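Local coordinates for protein 4-hydroxybutyrate CoA-transferase (Porphyromonas gingivalis, PDB 3EH7) that probably transfers coenzyme A between acyl-CoA thioesters and small carboxylates such as acetate or 4-hydroxybutyrate, at residues E242-G247 and T272-S277; P266-A271 and D289-P294; F138-D143 and Q162-H167; A227-K232 and V248-R253; T215-I220 and S312-I317. All blocks are in the same frame, centred on the assembly; numbering follows the deposited sequence. Where two conformers were deposited one is given.

Contact 1: residues E242-G247 and T272-S277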
# COMPACT_ATOMS: atom_id res chain seq x y z
N GLU A 242 -14.09 -9.77 -2.51
CA GLU A 242 -14.32 -9.69 -1.08
C GLU A 242 -15.70 -10.28 -0.78
O GLU A 242 -15.88 -11.09 0.14
CB GLU A 242 -14.22 -8.26 -0.58
CG GLU A 242 -14.14 -8.19 0.95
CD GLU A 242 -13.96 -6.77 1.45
OE1 GLU A 242 -12.88 -6.22 1.17
OE2 GLU A 242 -14.89 -6.23 2.10
N MSE A 243 -16.68 -9.86 -1.57
CA MSE A 243 -18.02 -10.41 -1.44
C MSE A 243 -18.71 -10.40 -2.79
O MSE A 243 -18.29 -9.71 -3.69
CB MSE A 243 -18.84 -9.62 -0.40
CG MSE A 243 -19.07 -8.17 -0.76
SE MSE A 243 -20.68 -7.82 -1.81
CE MSE A 243 -22.06 -8.28 -0.51
N PHE A 244 -19.75 -11.20 -2.92
CA PHE A 244 -20.66 -11.08 -4.06
C PHE A 244 -22.11 -11.24 -3.62
O PHE A 244 -22.38 -11.48 -2.44
CB PHE A 244 -20.28 -11.98 -5.25
CG PHE A 244 -20.44 -13.45 -4.99
CD1 PHE A 244 -21.66 -14.07 -5.14
CD2 PHE A 244 -19.33 -14.22 -4.65
CE1 PHE A 244 -21.80 -15.45 -4.91
CE2 PHE A 244 -19.46 -15.58 -4.42
CZ PHE A 244 -20.71 -16.20 -4.57
N SER A 245 -23.01 -11.06 -4.57
CA SER A 245 -24.42 -10.94 -4.28
C SER A 245 -25.22 -11.41 -5.49
O SER A 245 -24.70 -12.16 -6.31
CB SER A 245 -24.76 -9.48 -3.95
OG SER A 245 -26.01 -9.36 -3.31
N ASP A 246 -26.45 -10.90 -5.61
CA ASP A 246 -27.41 -11.39 -6.60
C ASP A 246 -26.91 -11.22 -8.01
O ASP A 246 -27.09 -12.12 -8.83
CB ASP A 246 -28.77 -10.70 -6.44
CG ASP A 246 -29.52 -11.17 -5.21
OD1 ASP A 246 -30.44 -12.02 -5.34
OD2 ASP A 246 -29.17 -10.71 -4.09
N GLY A 247 -26.31 -10.06 -8.29
CA GLY A 247 -25.86 -9.69 -9.64
C GLY A 247 -24.85 -10.67 -10.22
O GLY A 247 -24.92 -11.01 -11.39
N THR A 272 -14.93 -13.83 0.73
CA THR A 272 -14.73 -13.95 2.18
C THR A 272 -16.02 -13.75 2.96
O THR A 272 -16.13 -14.29 4.05
CB THR A 272 -13.55 -13.06 2.68
OG1 THR A 272 -13.11 -13.52 3.95
CG2 THR A 272 -13.89 -11.56 2.74
N PHE A 273 -17.00 -13.05 2.39
CA PHE A 273 -18.36 -12.97 2.94
C PHE A 273 -19.37 -12.76 1.80
O PHE A 273 -19.00 -12.46 0.65
CB PHE A 273 -18.49 -11.93 4.08
CG PHE A 273 -18.62 -10.48 3.63
CD1 PHE A 273 -17.49 -9.71 3.33
CD2 PHE A 273 -19.86 -9.87 3.55
CE1 PHE A 273 -17.58 -8.37 2.92
CE2 PHE A 273 -19.99 -8.51 3.11
CZ PHE A 273 -18.84 -7.76 2.82
N LEU A 274 -20.64 -13.00 2.12
CA LEU A 274 -21.73 -12.94 1.11
C LEU A 274 -22.93 -12.24 1.69
O LEU A 274 -23.17 -12.34 2.90
CB LEU A 274 -22.16 -14.34 0.69
CG LEU A 274 -21.09 -15.22 0.08
CD1 LEU A 274 -21.56 -16.65 -0.03
CD2 LEU A 274 -20.62 -14.65 -1.28
N MSE A 275 -23.65 -11.53 0.84
CA MSE A 275 -24.92 -10.92 1.21
C MSE A 275 -25.78 -10.68 -0.03
O MSE A 275 -25.27 -10.28 -1.08
CB MSE A 275 -24.69 -9.59 1.94
CG MSE A 275 -25.97 -8.88 2.32
SE MSE A 275 -25.70 -7.52 3.67
CE MSE A 275 -23.77 -7.56 3.76
N GLY A 276 -27.08 -10.94 0.08
CA GLY A 276 -27.98 -10.76 -1.05
C GLY A 276 -29.37 -11.19 -0.68
O GLY A 276 -29.73 -11.14 0.48
N SER A 277 -30.14 -11.63 -1.66
CA SER A 277 -31.50 -12.05 -1.43
C SER A 277 -31.51 -13.47 -0.89
O SER A 277 -30.49 -14.17 -0.89
CB SER A 277 -32.32 -11.99 -2.72
OG SER A 277 -31.93 -13.04 -3.60

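Contact 2: residues P266-A271 and D289-P294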
# COMPACT_ATOMS: atom_id res chain seq x y z
N PRO A 266 -9.67 -22.39 -10.11
CA PRO A 266 -10.43 -22.42 -11.34
C PRO A 266 -11.79 -23.05 -11.15
O PRO A 266 -11.95 -23.97 -10.34
CB PRO A 266 -9.55 -23.25 -12.29
CG PRO A 266 -8.67 -24.02 -11.41
CD PRO A 266 -8.45 -23.21 -10.18
N GLY A 267 -12.78 -22.48 -11.83
CA GLY A 267 -14.16 -22.92 -11.73
C GLY A 267 -14.89 -22.58 -10.45
O GLY A 267 -16.02 -22.99 -10.28
N LYS A 268 -14.26 -21.84 -9.54
CA LYS A 268 -14.86 -21.52 -8.25
C LYS A 268 -15.09 -20.03 -8.09
O LYS A 268 -14.31 -19.24 -8.59
CB LYS A 268 -13.96 -21.99 -7.09
CG LYS A 268 -13.48 -23.46 -7.17
CD LYS A 268 -14.61 -24.46 -7.00
CE LYS A 268 -14.09 -25.90 -7.11
NZ LYS A 268 -12.97 -26.12 -6.14
N MSE A 269 -16.17 -19.67 -7.39
CA MSE A 269 -16.39 -18.29 -6.95
C MSE A 269 -15.81 -18.19 -5.55
O MSE A 269 -16.30 -18.83 -4.63
CB MSE A 269 -17.89 -17.96 -6.91
CG MSE A 269 -18.62 -18.08 -8.25
SE MSE A 269 -20.52 -18.35 -7.90
CE MSE A 269 -20.52 -20.29 -8.12
N VAL A 270 -14.75 -17.40 -5.40
CA VAL A 270 -14.03 -17.27 -4.13
C VAL A 270 -14.34 -15.89 -3.55
O VAL A 270 -14.29 -14.88 -4.28
CB VAL A 270 -12.54 -17.44 -4.38
CG1 VAL A 270 -11.73 -17.09 -3.14
CG2 VAL A 270 -12.26 -18.87 -4.84
N ALA A 271 -14.69 -15.87 -2.27
CA ALA A 271 -15.10 -14.67 -1.56
C ALA A 271 -14.74 -14.87 -0.09
O ALA A 271 -14.31 -15.93 0.30
CB ALA A 271 -16.63 -14.41 -1.73
N ASP A 289 -19.13 -25.07 -5.85
CA ASP A 289 -18.50 -24.08 -6.72
C ASP A 289 -18.33 -22.73 -6.02
O ASP A 289 -17.75 -21.84 -6.60
CB ASP A 289 -19.32 -23.88 -7.99
CG ASP A 289 -19.37 -25.14 -8.85
OD1 ASP A 289 -18.46 -25.97 -8.73
OD2 ASP A 289 -20.33 -25.30 -9.62
N VAL A 290 -18.87 -22.59 -4.80
CA VAL A 290 -18.72 -21.38 -4.00
C VAL A 290 -17.85 -21.73 -2.82
O VAL A 290 -18.17 -22.67 -2.07
CB VAL A 290 -20.08 -20.86 -3.46
CG1 VAL A 290 -19.87 -19.62 -2.57
CG2 VAL A 290 -21.06 -20.56 -4.59
N GLU A 291 -16.73 -21.01 -2.67
CA GLU A 291 -15.81 -21.26 -1.60
C GLU A 291 -15.48 -19.97 -0.87
O GLU A 291 -15.02 -19.00 -1.48
CB GLU A 291 -14.54 -21.96 -2.13
CG GLU A 291 -14.80 -23.38 -2.56
CD GLU A 291 -13.57 -24.11 -3.10
OE1 GLU A 291 -12.50 -23.49 -3.28
OE2 GLU A 291 -13.71 -25.31 -3.40
N LEU A 292 -15.77 -19.95 0.44
CA LEU A 292 -15.33 -18.85 1.28
C LEU A 292 -14.07 -19.24 2.02
O LEU A 292 -13.92 -20.40 2.44
CB LEU A 292 -16.38 -18.40 2.27
CG LEU A 292 -17.68 -17.81 1.74
CD1 LEU A 292 -18.37 -16.88 2.76
CD2 LEU A 292 -17.50 -17.13 0.36
N TYR A 293 -13.18 -18.26 2.16
CA TYR A 293 -11.96 -18.37 2.97
C TYR A 293 -11.86 -17.14 3.86
O TYR A 293 -12.46 -16.10 3.58
CB TYR A 293 -10.72 -18.45 2.10
CG TYR A 293 -10.69 -19.59 1.11
CD1 TYR A 293 -11.35 -19.49 -0.11
CD2 TYR A 293 -10.00 -20.77 1.40
CE1 TYR A 293 -11.32 -20.53 -1.01
CE2 TYR A 293 -9.97 -21.81 0.53
CZ TYR A 293 -10.61 -21.70 -0.69
OH TYR A 293 -10.59 -22.79 -1.57
N PRO A 294 -11.08 -17.25 4.94
CA PRO A 294 -10.89 -16.09 5.79
C PRO A 294 -10.17 -14.94 5.07
O PRO A 294 -9.44 -15.13 4.06
CB PRO A 294 -10.09 -16.62 6.99
CG PRO A 294 -9.62 -17.96 6.60
CD PRO A 294 -10.48 -18.47 5.51

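Contact 3: residues F138-D143 and Q162-H167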
# COMPACT_ATOMS: atom_id res chain seq x y z
N PHE A 138 -19.37 -21.48 8.82
CA PHE A 138 -19.61 -20.06 9.12
C PHE A 138 -20.59 -19.45 8.11
O PHE A 138 -20.87 -18.26 8.17
CB PHE A 138 -18.28 -19.29 9.16
CG PHE A 138 -17.43 -19.63 10.36
CD1 PHE A 138 -16.53 -20.69 10.31
CD2 PHE A 138 -17.53 -18.89 11.54
CE1 PHE A 138 -15.75 -21.04 11.42
CE2 PHE A 138 -16.74 -19.23 12.67
CZ PHE A 138 -15.83 -20.30 12.59
N GLY A 139 -21.18 -20.27 7.24
CA GLY A 139 -22.14 -19.79 6.25
C GLY A 139 -21.60 -18.60 5.44
O GLY A 139 -20.51 -18.66 4.88
N VAL A 140 -22.37 -17.52 5.44
CA VAL A 140 -22.11 -16.34 4.64
C VAL A 140 -21.05 -15.38 5.23
O VAL A 140 -20.74 -14.39 4.61
CB VAL A 140 -23.44 -15.51 4.40
CG1 VAL A 140 -24.48 -16.34 3.65
CG2 VAL A 140 -24.03 -15.01 5.71
N SER A 141 -20.52 -15.66 6.42
CA SER A 141 -19.56 -14.78 7.09
C SER A 141 -18.31 -15.51 7.58
O SER A 141 -18.25 -16.01 8.69
CB SER A 141 -20.25 -14.02 8.24
OG SER A 141 -21.29 -13.22 7.71
N CYS A 142 -17.30 -15.56 6.71
CA CYS A 142 -16.02 -16.17 7.03
C CYS A 142 -15.08 -15.06 7.46
O CYS A 142 -14.75 -14.96 8.65
CB CYS A 142 -15.48 -16.95 5.82
SG CYS A 142 -13.98 -17.93 6.14
N ASP A 143 -14.65 -14.23 6.50
CA ASP A 143 -14.02 -12.93 6.82
C ASP A 143 -13.07 -12.90 8.04
O ASP A 143 -12.05 -13.58 8.04
CB ASP A 143 -15.12 -11.84 6.83
CG ASP A 143 -16.30 -12.16 7.74
OD1 ASP A 143 -16.16 -12.04 8.98
OD2 ASP A 143 -17.39 -12.49 7.21
N GLN A 162 -31.44 -21.75 9.23
CA GLN A 162 -31.50 -21.07 7.94
C GLN A 162 -30.16 -20.50 7.48
O GLN A 162 -30.10 -19.94 6.39
CB GLN A 162 -32.59 -20.00 7.96
CG GLN A 162 -33.96 -20.59 8.22
CD GLN A 162 -35.09 -19.64 7.93
OE1 GLN A 162 -35.06 -18.93 6.92
NE2 GLN A 162 -36.10 -19.61 8.82
N MSE A 163 -29.10 -20.64 8.28
CA MSE A 163 -27.78 -20.26 7.82
C MSE A 163 -27.26 -21.34 6.88
O MSE A 163 -27.17 -22.53 7.26
CB MSE A 163 -26.80 -20.09 8.96
CG MSE A 163 -25.39 -19.78 8.48
SE MSE A 163 -25.25 -17.99 7.75
CE MSE A 163 -24.09 -17.27 9.11
N PRO A 164 -26.93 -20.96 5.63
CA PRO A 164 -26.55 -22.00 4.69
C PRO A 164 -25.20 -22.62 5.02
O PRO A 164 -24.40 -22.01 5.73
CB PRO A 164 -26.49 -21.25 3.34
CG PRO A 164 -26.34 -19.84 3.70
CD PRO A 164 -27.04 -19.64 5.00
N TYR A 165 -24.99 -23.84 4.54
CA TYR A 165 -23.71 -24.53 4.70
C TYR A 165 -22.88 -24.13 3.51
O TYR A 165 -23.24 -24.44 2.38
CB TYR A 165 -23.90 -26.05 4.74
CG TYR A 165 -22.60 -26.83 4.92
CD1 TYR A 165 -21.82 -27.18 3.82
CD2 TYR A 165 -22.16 -27.21 6.19
CE1 TYR A 165 -20.66 -27.88 3.95
CE2 TYR A 165 -20.98 -27.95 6.34
CZ TYR A 165 -20.24 -28.27 5.20
OH TYR A 165 -19.07 -28.97 5.29
N VAL A 166 -21.82 -23.37 3.76
CA VAL A 166 -20.99 -22.84 2.66
C VAL A 166 -19.60 -23.46 2.69
O VAL A 166 -18.93 -23.51 3.74
CB VAL A 166 -20.91 -21.29 2.71
CG1 VAL A 166 -20.02 -20.72 1.58
CG2 VAL A 166 -22.34 -20.70 2.63
N HIS A 167 -19.18 -23.87 1.50
CA HIS A 167 -17.91 -24.52 1.30
C HIS A 167 -16.71 -23.60 1.40
O HIS A 167 -16.85 -22.38 1.56
CB HIS A 167 -17.93 -25.22 -0.06
CG HIS A 167 -18.82 -26.42 -0.09
ND1 HIS A 167 -18.44 -27.63 0.42
CD2 HIS A 167 -20.10 -26.57 -0.51
CE1 HIS A 167 -19.44 -28.49 0.29
NE2 HIS A 167 -20.45 -27.88 -0.28

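Contact 4: residues A227-K232 and V248-R253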
# COMPACT_ATOMS: atom_id res chain seq x y z
N ALA A 227 -22.73 -2.38 -13.66
CA ALA A 227 -21.58 -2.94 -14.37
C ALA A 227 -21.85 -4.38 -14.84
O ALA A 227 -21.60 -4.72 -15.99
CB ALA A 227 -20.31 -2.90 -13.49
N LEU A 228 -22.40 -5.21 -13.95
CA LEU A 228 -22.65 -6.61 -14.25
C LEU A 228 -23.73 -6.76 -15.35
O LEU A 228 -23.69 -7.68 -16.16
CB LEU A 228 -23.09 -7.36 -12.98
CG LEU A 228 -22.03 -7.57 -11.88
CD1 LEU A 228 -22.65 -7.87 -10.53
CD2 LEU A 228 -21.07 -8.67 -12.28
N LEU A 229 -24.68 -5.84 -15.35
CA LEU A 229 -25.72 -5.85 -16.36
C LEU A 229 -25.14 -5.64 -17.76
O LEU A 229 -25.72 -6.11 -18.74
CB LEU A 229 -26.79 -4.78 -16.06
CG LEU A 229 -27.86 -5.08 -14.99
CD1 LEU A 229 -28.96 -4.03 -15.07
CD2 LEU A 229 -28.48 -6.47 -15.11
N PHE A 230 -24.01 -4.94 -17.86
CA PHE A 230 -23.38 -4.75 -19.17
C PHE A 230 -22.33 -5.78 -19.51
O PHE A 230 -21.63 -5.63 -20.50
CB PHE A 230 -22.84 -3.34 -19.34
CG PHE A 230 -23.93 -2.32 -19.45
CD1 PHE A 230 -24.70 -2.27 -20.59
CD2 PHE A 230 -24.23 -1.49 -18.38
CE1 PHE A 230 -25.74 -1.37 -20.70
CE2 PHE A 230 -25.26 -0.59 -18.47
CZ PHE A 230 -26.03 -0.53 -19.64
N LEU A 231 -22.25 -6.85 -18.71
CA LEU A 231 -21.31 -7.95 -18.97
C LEU A 231 -21.95 -9.22 -19.57
O LEU A 231 -21.31 -10.28 -19.59
CB LEU A 231 -20.56 -8.31 -17.68
CG LEU A 231 -19.70 -7.20 -17.05
CD1 LEU A 231 -19.03 -7.71 -15.77
CD2 LEU A 231 -18.64 -6.65 -18.02
N LYS A 232 -23.18 -9.13 -20.08
CA LYS A 232 -23.88 -10.32 -20.58
C LYS A 232 -23.26 -10.90 -21.86
O LYS A 232 -23.43 -12.06 -22.16
CB LYS A 232 -25.38 -10.05 -20.80
CG LYS A 232 -26.14 -9.62 -19.53
CD LYS A 232 -27.58 -9.23 -19.87
CE LYS A 232 -28.29 -8.51 -18.72
NZ LYS A 232 -28.62 -9.40 -17.60
N VAL A 248 -23.94 -11.15 -9.36
CA VAL A 248 -22.92 -12.12 -9.76
C VAL A 248 -23.58 -13.46 -10.04
O VAL A 248 -23.33 -14.06 -11.09
CB VAL A 248 -21.75 -12.27 -8.71
CG1 VAL A 248 -21.06 -13.62 -8.83
CG2 VAL A 248 -20.71 -11.16 -8.93
N VAL A 249 -24.45 -13.91 -9.14
CA VAL A 249 -25.12 -15.21 -9.30
C VAL A 249 -25.93 -15.26 -10.60
O VAL A 249 -26.03 -16.31 -11.24
CB VAL A 249 -26.04 -15.53 -8.12
CG1 VAL A 249 -26.90 -16.78 -8.42
CG2 VAL A 249 -25.25 -15.71 -6.82
N GLU A 250 -26.52 -14.13 -10.97
CA GLU A 250 -27.31 -14.04 -12.22
C GLU A 250 -26.40 -14.30 -13.41
O GLU A 250 -26.78 -15.00 -14.34
CB GLU A 250 -28.00 -12.68 -12.36
CG GLU A 250 -28.75 -12.52 -13.69
CD GLU A 250 -29.29 -11.10 -13.92
OE1 GLU A 250 -28.96 -10.16 -13.15
OE2 GLU A 250 -30.04 -10.94 -14.90
N LEU A 251 -25.18 -13.77 -13.38
CA LEU A 251 -24.24 -14.04 -14.47
C LEU A 251 -23.66 -15.45 -14.42
O LEU A 251 -23.21 -15.96 -15.44
CB LEU A 251 -23.13 -13.00 -14.53
CG LEU A 251 -23.47 -11.66 -15.18
CD1 LEU A 251 -22.35 -10.68 -14.91
CD2 LEU A 251 -23.68 -11.79 -16.65
N VAL A 252 -23.66 -16.09 -13.26
CA VAL A 252 -23.28 -17.49 -13.22
C VAL A 252 -24.37 -18.30 -13.90
O VAL A 252 -24.10 -19.09 -14.80
CB VAL A 252 -23.07 -18.03 -11.81
CG1 VAL A 252 -22.92 -19.58 -11.86
CG2 VAL A 252 -21.85 -17.36 -11.13
N ARG A 253 -25.61 -18.07 -13.50
CA ARG A 253 -26.73 -18.85 -14.02
C ARG A 253 -26.85 -18.67 -15.52
O ARG A 253 -27.23 -19.59 -16.22
CB ARG A 253 -28.03 -18.46 -13.31
CG ARG A 253 -28.09 -18.98 -11.90
CD ARG A 253 -29.31 -18.46 -11.18
NE ARG A 253 -29.56 -19.18 -9.93
CZ ARG A 253 -30.18 -18.67 -8.86
NH1 ARG A 253 -30.37 -19.41 -7.78
NH2 ARG A 253 -30.61 -17.41 -8.86
O HOH W 1 -30.98 -8.93 -16.51

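Contact 5: residues T215-I220 and S312-I317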
# COMPACT_ATOMS: atom_id res chain seq x y z
N THR A 215 -10.95 -11.84 -14.07
CA THR A 215 -11.38 -12.22 -12.71
C THR A 215 -11.80 -10.97 -12.00
O THR A 215 -11.03 -10.00 -11.90
CB THR A 215 -10.23 -12.90 -11.91
OG1 THR A 215 -9.59 -13.85 -12.76
CG2 THR A 215 -10.77 -13.61 -10.64
N LEU A 216 -13.02 -10.98 -11.47
CA LEU A 216 -13.59 -9.75 -10.93
C LEU A 216 -13.63 -9.71 -9.41
O LEU A 216 -13.88 -10.72 -8.77
CB LEU A 216 -15.02 -9.56 -11.43
CG LEU A 216 -15.29 -9.64 -12.93
CD1 LEU A 216 -16.78 -9.45 -13.13
CD2 LEU A 216 -14.47 -8.61 -13.72
N GLN A 217 -13.42 -8.50 -8.88
CA GLN A 217 -13.82 -8.16 -7.53
C GLN A 217 -14.70 -6.94 -7.63
O GLN A 217 -14.35 -5.95 -8.26
CB GLN A 217 -12.61 -7.86 -6.63
CG GLN A 217 -13.02 -7.34 -5.23
CD GLN A 217 -13.11 -5.81 -5.16
OE1 GLN A 217 -12.32 -5.11 -5.79
NE2 GLN A 217 -14.07 -5.31 -4.42
N LEU A 218 -15.87 -7.01 -7.01
CA LEU A 218 -16.74 -5.84 -6.93
C LEU A 218 -17.73 -6.04 -5.82
O LEU A 218 -17.86 -7.16 -5.29
CB LEU A 218 -17.46 -5.55 -8.27
CG LEU A 218 -18.59 -6.43 -8.79
CD1 LEU A 218 -19.03 -5.87 -10.19
CD2 LEU A 218 -18.19 -7.89 -8.89
N GLY A 219 -18.42 -4.96 -5.45
CA GLY A 219 -19.37 -4.98 -4.31
C GLY A 219 -20.85 -5.04 -4.68
O GLY A 219 -21.23 -5.70 -5.65
N ILE A 220 -21.65 -4.39 -3.85
CA ILE A 220 -23.10 -4.28 -4.00
C ILE A 220 -23.48 -2.82 -4.16
O ILE A 220 -22.68 -1.90 -3.87
CB ILE A 220 -23.86 -4.89 -2.80
CG1 ILE A 220 -23.31 -4.38 -1.47
CG2 ILE A 220 -23.81 -6.40 -2.88
CD1 ILE A 220 -24.27 -4.54 -0.31
N SER A 312 -10.77 -4.96 -10.45
CA SER A 312 -11.32 -4.61 -9.17
C SER A 312 -12.17 -3.34 -9.36
O SER A 312 -11.69 -2.39 -9.95
CB SER A 312 -10.18 -4.41 -8.17
OG SER A 312 -10.62 -3.64 -7.09
N ILE A 313 -13.42 -3.37 -8.90
CA ILE A 313 -14.33 -2.22 -8.96
C ILE A 313 -14.80 -1.85 -7.57
O ILE A 313 -15.40 -2.66 -6.85
CB ILE A 313 -15.61 -2.46 -9.84
CG1 ILE A 313 -15.26 -2.99 -11.23
CG2 ILE A 313 -16.43 -1.17 -9.97
CD1 ILE A 313 -16.48 -3.43 -12.07
N ASN A 314 -14.51 -0.61 -7.18
CA ASN A 314 -14.93 -0.07 -5.90
C ASN A 314 -15.35 1.40 -6.06
O ASN A 314 -15.02 2.05 -7.05
CB ASN A 314 -13.79 -0.18 -4.88
CG ASN A 314 -13.38 -1.63 -4.62
OD1 ASN A 314 -14.07 -2.40 -3.94
ND2 ASN A 314 -12.26 -2.00 -5.17
N SER A 315 -16.08 1.91 -5.08
CA SER A 315 -16.47 3.31 -5.03
C SER A 315 -15.81 3.98 -3.85
O SER A 315 -15.19 3.31 -3.01
CB SER A 315 -17.97 3.41 -4.89
OG SER A 315 -18.54 2.77 -6.00
N CYS A 316 -15.88 5.31 -3.83
CA CYS A 316 -15.33 6.08 -2.72
C CYS A 316 -16.18 7.35 -2.53
O CYS A 316 -17.12 7.58 -3.30
CB CYS A 316 -13.86 6.38 -3.01
SG CYS A 316 -13.69 7.34 -4.49
N ILE A 317 -15.89 8.15 -1.52
CA ILE A 317 -16.65 9.38 -1.23
C ILE A 317 -16.13 10.52 -2.08
O ILE A 317 -16.91 11.29 -2.65
CB ILE A 317 -16.51 9.80 0.28
CG1 ILE A 317 -17.03 8.69 1.18
CG2 ILE A 317 -17.20 11.15 0.59
CD1 ILE A 317 -18.44 8.18 0.85
O HOH W 2 -18.08 -2.52 -6.39

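Contact 1: residues E242-G247 and T272-S277
D246 holds S277, the N-cap of helix 278-284, with both carboxylate oxygens. OD1 of D246 takes a hydrogen bond of 2.5 Å from OG of S277, and OD2 of D246 one of 2.8 Å from the backbone N of S277; each oxygen uses its syn lone pair, which two donors on one residue suit well. One residue earlier, OG of S245 gives its proton to O of M275, 2.5 Å away, in the carbonyl plane on a lone pair. At the other end O of E242 is shared: N of F273 lies nearly in line with the C=O bond at 3.2 Å, whereas N of T272 comes from above the carbonyl plane at 3.0 Å. The E242 carboxylate is itself bound by T338 and N299, and OG1 of T272 by O of Y293. Between these polar ends, CB of M243 sits over the centre of the F273 ring and CD2 of L274 over that of F244; slim aliphatic groups suit flat ring faces. Bends at chi2 (89°) and chi3 (66°) let flexible M243 bring CE to 3.8 Å from CB of M275. The chemistry is thus mixed: two backbone N-H groups satisfy O of E242, while side chains of S245 and D246 supply the bonds at the far end.

Contact 2: residues P266-A271 and D289-P294
M269 and V290 pair as parallel neighbours in a sheet, and their side chains make the tight half of the contact. Four backbone bonds alternate along the strands: N of M269 to O of D289 (2.8 Å), N of E291 to O of M269, N of A271 to O of E291, and N of Y293 to O of A271. On the face that carries M269, V290, A271 and L292, the selenomethionine bends at its last torsion (chi3 -99°), which lays its CE methyl 3.6 Å from CG2 of V290. Beside it the small A271 leaves room for L292, whose CD2 comes to 3.5 Å from CB of A271. F244 packs against this apolar face, and F283 and I284 of helix 278-284 extend it, so flexible and branched hydrocarbons fit the place.

The other face is more polar and partly open to solvent. K268 arches over it to form a salt bridge, its NZ 3.0 Å from OE2 of E291 and well above the carboxylate plane. The second oxygen, OE1 of E291, takes a hydrogen bond of 2.7 Å from OH of Y293, which comes from the opposite side of the plane, so the carboxylate is held between two donors. CG1 of V270 rests 3.9 Å from CD1 of the tyrosine. Helix 278-284 lies between the strands in sequence and packs on the apolar face, making this a beta-alpha-beta crossover within a parallel alpha/beta sheet.

Contact 3: residues F138-D143 and Q162-H167
G139 lies against M163, P164 and V166, and no hydrogen bond joins the two loops directly. Its CA makes a close CH···O contact of 3.2 Å with O of P164, and its O is flanked by V166, with CB of V166 3.4 Å away. Having no side chain, G139 brings its CA to 3.9 Å from SE of M163, and the positive phi of 52° likewise suits this residue. Flexible M163 can curl round the turn: it folds back at chi2 (71°), bringing SE to 3.8 Å from CG2 of V140 and CE to 3.5 Å from O of F138. The forked V140 reaches two partners separately, its other branch, CG1, touching CG of P164 at 4.0 Å.

A type II' turn from F138 to S141, closed by the bond from N of S141 to O of F138, presents G139 to its neighbours. Further out, OG of S137 is hydrogen-bonded to both N of G139 and N of V166, and ND2 of N170 to both O of G139 and O of V166. I284 of helix 278-284 is touched by V140, P164 and V166. The chemistry implies a division of labour: van der Waals packing fits the loops together, while S137 and N170 serve N and O of G139 and V166.

Contact 4: residues A227-K232 and V248-R253
L251 lays its isobutyl group across L228, its CD1 methyl touching CD2 of L228 at 3.5 Å and lying equally close to O of the same residue. With CG turned anti to the carbonyl carbon (chi1 -79°), the leucine reaches out from helix 246-253 to the end of helix 222-229 and sets that one methyl between L228 and L231, CB of L231 approaching CD1 of L251 at 4.1 Å. L228 answers with its other branch: CD1 of L228 stands 3.7 Å from the backbone N of V248. Leucine suits position 228 because its forked end can touch two neighbours at once. V248 points its CB away from L228, and of its two branches CG2 is the one that reaches the leucine, at 4.1 Å from CD1 of L228.

The two helices flank a parallel sheet of Rossmann-like alpha/beta type. Helix 222-229 follows strand 215-217, and helix 246-253 comes after strands 238-240 and 243-244; they pack side by side on the sheet, with L228 resting on L218 and L231 meeting A207 of helix 197-208. V249 and V252, turned another way on helix 246-253, pack on helix 278-284.

Toward the surface the contact becomes polar. K232 stretches out until its last torsion (chi4 -72°) swings NZ toward E250, giving a long salt bridge of 3.4 Å between NZ of K232 and OE2 of E250. K232 is exposed and E250 partly so, which suits long, flexible, charged chains. A water spans the same two atoms, accepting from NZ of K232 at 2.6 Å and donating to OE2 of E250 at 2.7 Å.

Contact 5: residues T215-I220 and S312-I317
Q217 has CG anti to its own N (chi1 173°) and then turns sharply at chi2 (-91°), which folds its amide over the neighbouring strand toward S312 and N314. There the Q217 and N314 side chains cross at about a right angle, their amide planes only 18° apart, and exchange hydrogen bonds: NE2 of Q217 gives a straight one to OD1 of N314 (2.9 Å), and ND2 of N314 a longer, more bent one to OE1 of Q217 (3.2 Å). OE1 of Q217 also accepts from OG of S312, at 2.6 Å and almost exactly in line with the C=O bond. Three bonds fix the glutamine amide in its rotation; amide and hydroxyl suit the buried Q217 and S312, which need both donors and acceptors. The backbones meet at N of I313, bonded to O of Q217 at 2.8 Å. Past this point a water bridges them, accepting from N of G219 and donating to O of I313. Away from the amides, CB of L218 packs 3.9 Å from CB of I313, and helix 222-229 covers both residues. Y344 of helix 341-350 touches Q217 and S312. The two strands part at the topological switch point of a Rossmann-like sheet, where the chain's strand order reverses.

From the N terminus, contact 3 comes first and closes the short loop between 138-143 and 162-167 before any other opens. Contact 5 then opens at 215-220 and closes only at 312-317, a wide loop that encloses contacts 4, 1 and 2. Within it, contact 4 (227-232 with 248-253) crosses contact 1 (242-247 with 272-277), sharing helix 246-253, and contact 1 crosses contact 2 (266-271 with 289-294). Contacts 2 and 5 lie in the same sheet, their centres about 17 Å apart, with contact 4 joining helices beside it. Backbone bonds from L274 to V140 and from L292 to H167 tie contact 3 to contacts 1 and 2.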